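Local coordinates for uncharacterized protein AF_1382 (Archaeoglobus fulgidus DSM 4304, PDB 2QVO) that is of unknown function but appears to have a winged helix-turn-helix fold and so possibly binds DNA, at residues I21-E24 against S25-G28; K13-E16 against I17-I21. All blocks are in the same frame, centred on the assembly; numbering follows the deposited sequence.

Interaction 1: I21-E24 against S25-G28; sequences IYYE and SLGG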
loop_
_atom_site.group_PDB
_atom_site.type_symbol
_atom_site.label_atom_id
_atom_site.label_comp_id
_atom_site.label_asym_id
_atom_site.label_seq_id
_atom_site.Cartn_x
_atom_site.Cartn_y
_atom_site.Cartn_z
ATOM N N ILE A 21 2.506 -1.005 2.593
ATOM C CA ILE A 21 2.405 -2.414 2.210
ATOM C C ILE A 21 3.783 -2.940 1.815
ATOM O O ILE A 21 4.180 -4.027 2.222
ATOM C CB ILE A 21 1.406 -2.610 1.034
ATOM C CG1 ILE A 21 0.019 -2.077 1.418
ATOM C CG2 ILE A 21 1.319 -4.093 0.588
ATOM C CD1 ILE A 21 -0.938 -1.931 0.220
ATOM N N TYR A 22 4.495 -2.159 1.008
ATOM C CA TYR A 22 5.826 -2.520 0.537
ATOM C C TYR A 22 6.785 -2.820 1.705
ATOM O O TYR A 22 7.350 -3.928 1.787
ATOM C CB TYR A 22 6.359 -1.399 -0.368
ATOM C CG TYR A 22 7.786 -1.597 -0.833
ATOM C CD1 TYR A 22 8.093 -2.515 -1.843
ATOM C CD2 TYR A 22 8.822 -0.872 -0.255
ATOM C CE1 TYR A 22 9.416 -2.701 -2.262
ATOM C CE2 TYR A 22 10.144 -1.043 -0.672
ATOM C CZ TYR A 22 10.429 -1.952 -1.667
ATOM O OH TYR A 22 11.743 -2.115 -2.052
ATOM N N TYR A 23 6.950 -1.855 2.605
ATOM C CA TYR A 23 7.893 -2.001 3.716
ATOM C C TYR A 23 7.463 -3.070 4.712
ATOM O O TYR A 23 8.292 -3.817 5.211
ATOM C CB TYR A 23 8.149 -0.676 4.418
ATOM C CG TYR A 23 9.032 0.228 3.591
ATOM C CD1 TYR A 23 10.367 -0.117 3.336
ATOM C CD2 TYR A 23 8.535 1.400 3.043
ATOM C CE1 TYR A 23 11.184 0.696 2.574
ATOM C CE2 TYR A 23 9.343 2.224 2.263
ATOM C CZ TYR A 23 10.664 1.863 2.039
ATOM O OH TYR A 23 11.477 2.673 1.279
ATOM N N GLU A 24 6.164 -3.150 4.978
ATOM C CA GLU A 24 5.659 -4.181 5.897
ATOM C C GLU A 24 5.908 -5.602 5.339
ATOM O O GLU A 24 6.378 -6.489 6.062
ATOM C CB GLU A 24 4.175 -3.937 6.195
ATOM C CG GLU A 24 3.531 -4.966 7.118
ATOM C CD GLU A 24 3.941 -4.841 8.584
ATOM O OE1 GLU A 24 3.144 -5.290 9.431
ATOM O OE2 GLU A 24 5.049 -4.334 8.896
ATOM N N SER A 25 5.624 -5.813 4.055
ATOM C CA SER A 25 5.845 -7.125 3.430
ATOM C C SER A 25 7.339 -7.463 3.342
ATOM O O SER A 25 7.744 -8.595 3.636
ATOM C CB SER A 25 5.194 -7.196 2.049
ATOM O OG SER A 25 5.592 -6.086 1.269
ATOM N N LEU A 26 8.143 -6.466 2.967
ATOM C CA LEU A 26 9.596 -6.589 2.879
ATOM C C LEU A 26 10.217 -7.064 4.204
ATOM O O LEU A 26 11.205 -7.796 4.205
ATOM C CB LEU A 26 10.201 -5.235 2.500
ATOM C CG LEU A 26 11.599 -5.115 1.889
ATOM C CD1 LEU A 26 11.522 -5.333 0.384
ATOM C CD2 LEU A 26 12.166 -3.721 2.191
ATOM N N GLY A 27 9.645 -6.631 5.322
ATOM C CA GLY A 27 10.180 -6.980 6.644
ATOM C C GLY A 27 9.746 -8.359 7.099
ATOM O O GLY A 27 10.262 -8.888 8.097
ATOM N N GLY A 28 8.785 -8.933 6.372
ATOM C CA GLY A 28 8.289 -10.291 6.618
ATOM C C GLY A 28 6.944 -10.409 7.302
ATOM O O GLY A 28 6.591 -11.477 7.806
#
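Ser25 turns back on the helix and meets the carbonyls of Ile21 and Tyr22. Ser25 N bonds to Ile21 O at 2.9 Å, an ordinary i to i+4 helix bond. The hydroxyl adds a second approach to the same carbonyl. A chi1 of 51° tucks OG in over the preceding turn. Ser25 OG lies 2.7 Å from Ile21 O and 2.8 Å from Tyr22 O. Its one proton cannot fully serve both acceptors.

Leu26 N bonds to Tyr22 O at 2.9 Å. Here helix 12-26 nears its C-terminal end, which is finished by a Schellman motif. The Leu26 side chain runs alongside both tyrosines and points the same way as they do. Leu26 CD1 lies 4.1 Å from Tyr22 CZ, and Leu26 CD2 lies near Tyr23 CD1, a loose apolar contact. The Tyr22 ring in turn places CD2 over the centre of one face of the Tyr23 ring. Beyond this contact, Tyr22 packs on helix 75-90.

In the last turn Gly27 N bonds to Tyr23 O at 3.1 Å and only weakly to Glu24 O. The Schellman motif centres on Gly28. This residue has left helical angles with a positive phi of 104°, where a side chain would collide with the Gly27 carbonyl O. Gly28 N bonds to Ser25 O at 2.9 Å.

Interaction 2: K13-E16 against I17-I21; sequences KALE and ILMTI
Ile17 lies over the carbonyl of Lys13, which meets both its backbone and its side chain. Ile17 N bonds to Lys13 O at 3.2 Å. The CG1 branch of Ile17 folds back along the same turn and comes within 3.3 Å of Lys13 O, with CD1 close behind. This is apolar cover over a carbonyl whose polar need is met by the amide.

Leu18 N takes Ala14 O at 3.0 Å, and the bond is nearly straight (166°). Leu15 O accepts from Met19 N at 2.9 Å, with the donor nearly along the C=O axis. The side chains of these two residues cross obliquely, with Leu15 CD1 3.8 Å from Met19 CG. Met19 CG also rests against Leu15 O.

All these bonds belong to the regular i to i+4 ladder of helix 12-26, the first long helix of what appears to be a winged helix-turn-helix domain. Ile17 faces Ile36 of helix 33-39 and Ile50 and Ile51 of helix 44-56, while Leu18 faces helix 75-90.

Glu16 O is gripped twice by Thr20. Thr20 N lies 3.0 Å and Thr20 OG1 2.6 Å from Glu16 O. The two donors come from opposite faces of the carbonyl plane, each tilted from it. Thr20 OG1 lies beside its own backbone N (chi1 -62°), which turns the hydroxyl back toward the previous turn. A valine in its place would probably leave Glu16 O with the amide bond alone and put a methyl where the hydroxyl donates. The next rung is Ile21 N to Ile17 O at 3.1 Å.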
loop_
_atom_site.group_PDB
_atom_site.type_symbol
_atom_site.label_atom_id
_atom_site.label_comp_id
_atom_site.label_asym_id
_atom_site.label_seq_id
_atom_site.Cartn_x
_atom_site.Cartn_y
_atom_site.Cartn_z
ATOM N N LYS A 13 -1.801 10.296 0.059
ATOM C CA LYS A 13 -2.517 9.245 0.792
ATOM C C LYS A 13 -2.362 7.876 0.127
ATOM O O LYS A 13 -2.055 6.893 0.802
ATOM C CB LYS A 13 -3.992 9.621 1.005
ATOM C CG LYS A 13 -4.203 10.850 1.914
ATOM C CD LYS A 13 -3.560 10.674 3.299
ATOM C CE LYS A 13 -3.859 11.850 4.238
ATOM N NZ LYS A 13 -3.036 13.068 3.936
ATOM N N ALA A 14 -2.533 7.816 -1.193
ATOM C CA ALA A 14 -2.362 6.565 -1.941
ATOM C C ALA A 14 -0.914 6.080 -1.901
ATOM O O ALA A 14 -0.652 4.870 -1.779
ATOM C CB ALA A 14 -2.835 6.725 -3.387
ATOM N N LEU A 15 0.020 7.027 -1.998
ATOM C CA LEU A 15 1.453 6.723 -1.885
ATOM C C LEU A 15 1.803 6.067 -0.548
ATOM O O LEU A 15 2.472 5.024 -0.525
ATOM C CB LEU A 15 2.297 7.994 -2.043
ATOM C CG LEU A 15 3.782 7.756 -1.750
ATOM C CD1 LEU A 15 4.397 6.968 -2.876
ATOM C CD2 LEU A 15 4.527 9.066 -1.522
ATOM N N GLU A 16 1.371 6.697 0.546
ATOM C CA GLU A 16 1.648 6.210 1.899
ATOM C C GLU A 16 1.110 4.790 2.089
ATOM O O GLU A 16 1.759 3.972 2.740
ATOM C CB GLU A 16 1.029 7.116 2.967
ATOM C CG GLU A 16 1.788 8.409 3.246
ATOM C CD GLU A 16 0.981 9.380 4.107
ATOM O OE1 GLU A 16 0.117 8.921 4.902
ATOM O OE2 GLU A 16 1.208 10.603 3.986
ATOM N N ILE A 17 -0.065 4.510 1.537
ATOM C CA ILE A 17 -0.649 3.165 1.616
ATOM C C ILE A 17 0.224 2.145 0.869
ATOM O O ILE A 17 0.589 1.082 1.406
ATOM C CB ILE A 17 -2.132 3.165 1.147
ATOM C CG1 ILE A 17 -2.966 3.974 2.148
ATOM C CG2 ILE A 17 -2.691 1.741 1.043
ATOM C CD1 ILE A 17 -4.278 4.505 1.600
ATOM N N LEU A 18 0.588 2.489 -0.363
ATOM C CA LEU A 18 1.421 1.615 -1.165
ATOM C C LEU A 18 2.764 1.302 -0.516
ATOM O O LEU A 18 3.188 0.140 -0.517
ATOM C CB LEU A 18 1.667 2.250 -2.545
ATOM C CG LEU A 18 2.463 1.360 -3.499
ATOM C CD1 LEU A 18 1.711 0.069 -3.816
ATOM C CD2 LEU A 18 2.816 2.151 -4.793
ATOM N N MET A 19 3.434 2.329 0.008
ATOM C CA MET A 19 4.781 2.168 0.545
ATOM C C MET A 19 4.693 1.447 1.883
ATOM O O MET A 19 5.581 0.681 2.214
ATOM C CB MET A 19 5.523 3.505 0.669
ATOM C CG MET A 19 5.821 4.175 -0.729
ATOM S SD MET A 19 6.404 3.045 -1.995
ATOM C CE MET A 19 8.101 2.885 -1.462
ATOM N N THR A 20 3.598 1.663 2.615
ATOM C CA THR A 20 3.359 0.893 3.860
ATOM C C THR A 20 3.266 -0.607 3.612
ATOM O O THR A 20 3.871 -1.405 4.341
ATOM C CB THR A 20 2.087 1.381 4.619
ATOM O OG1 THR A 20 2.266 2.746 5.018
ATOM C CG2 THR A 20 1.848 0.530 5.870
ATOM N N ILE A 21 2.506 -1.005 2.593
ATOM C CA ILE A 21 2.405 -2.414 2.210
ATOM C C ILE A 21 3.783 -2.940 1.815
ATOM O O ILE A 21 4.180 -4.027 2.222
ATOM C CB ILE A 21 1.406 -2.610 1.034
ATOM C CG1 ILE A 21 0.019 -2.077 1.418
ATOM C CG2 ILE A 21 1.319 -4.093 0.588
ATOM C CD1 ILE A 21 -0.938 -1.931 0.220
#

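Overall arrangement
Both interactions lie on helix 12-26, and neither closes a long loop. Interaction 2 comes first along the chain, in the N-terminal half and middle of the helix. Interaction 1 begins at Ile21, the residue they share, and runs to the helix end. They follow one another head to tail and neither nest nor cross; their centres are about 11 Å apart. Interaction 2 is near the centre of the chain, where its side chains meet helices 33-39, 44-56 and 75-90. Interaction 1 lies further out, beside strands 31-32 and 68-73 and also against helices 33-39 and 75-90. Beyond it the chain leaves the helix for strand 31-32.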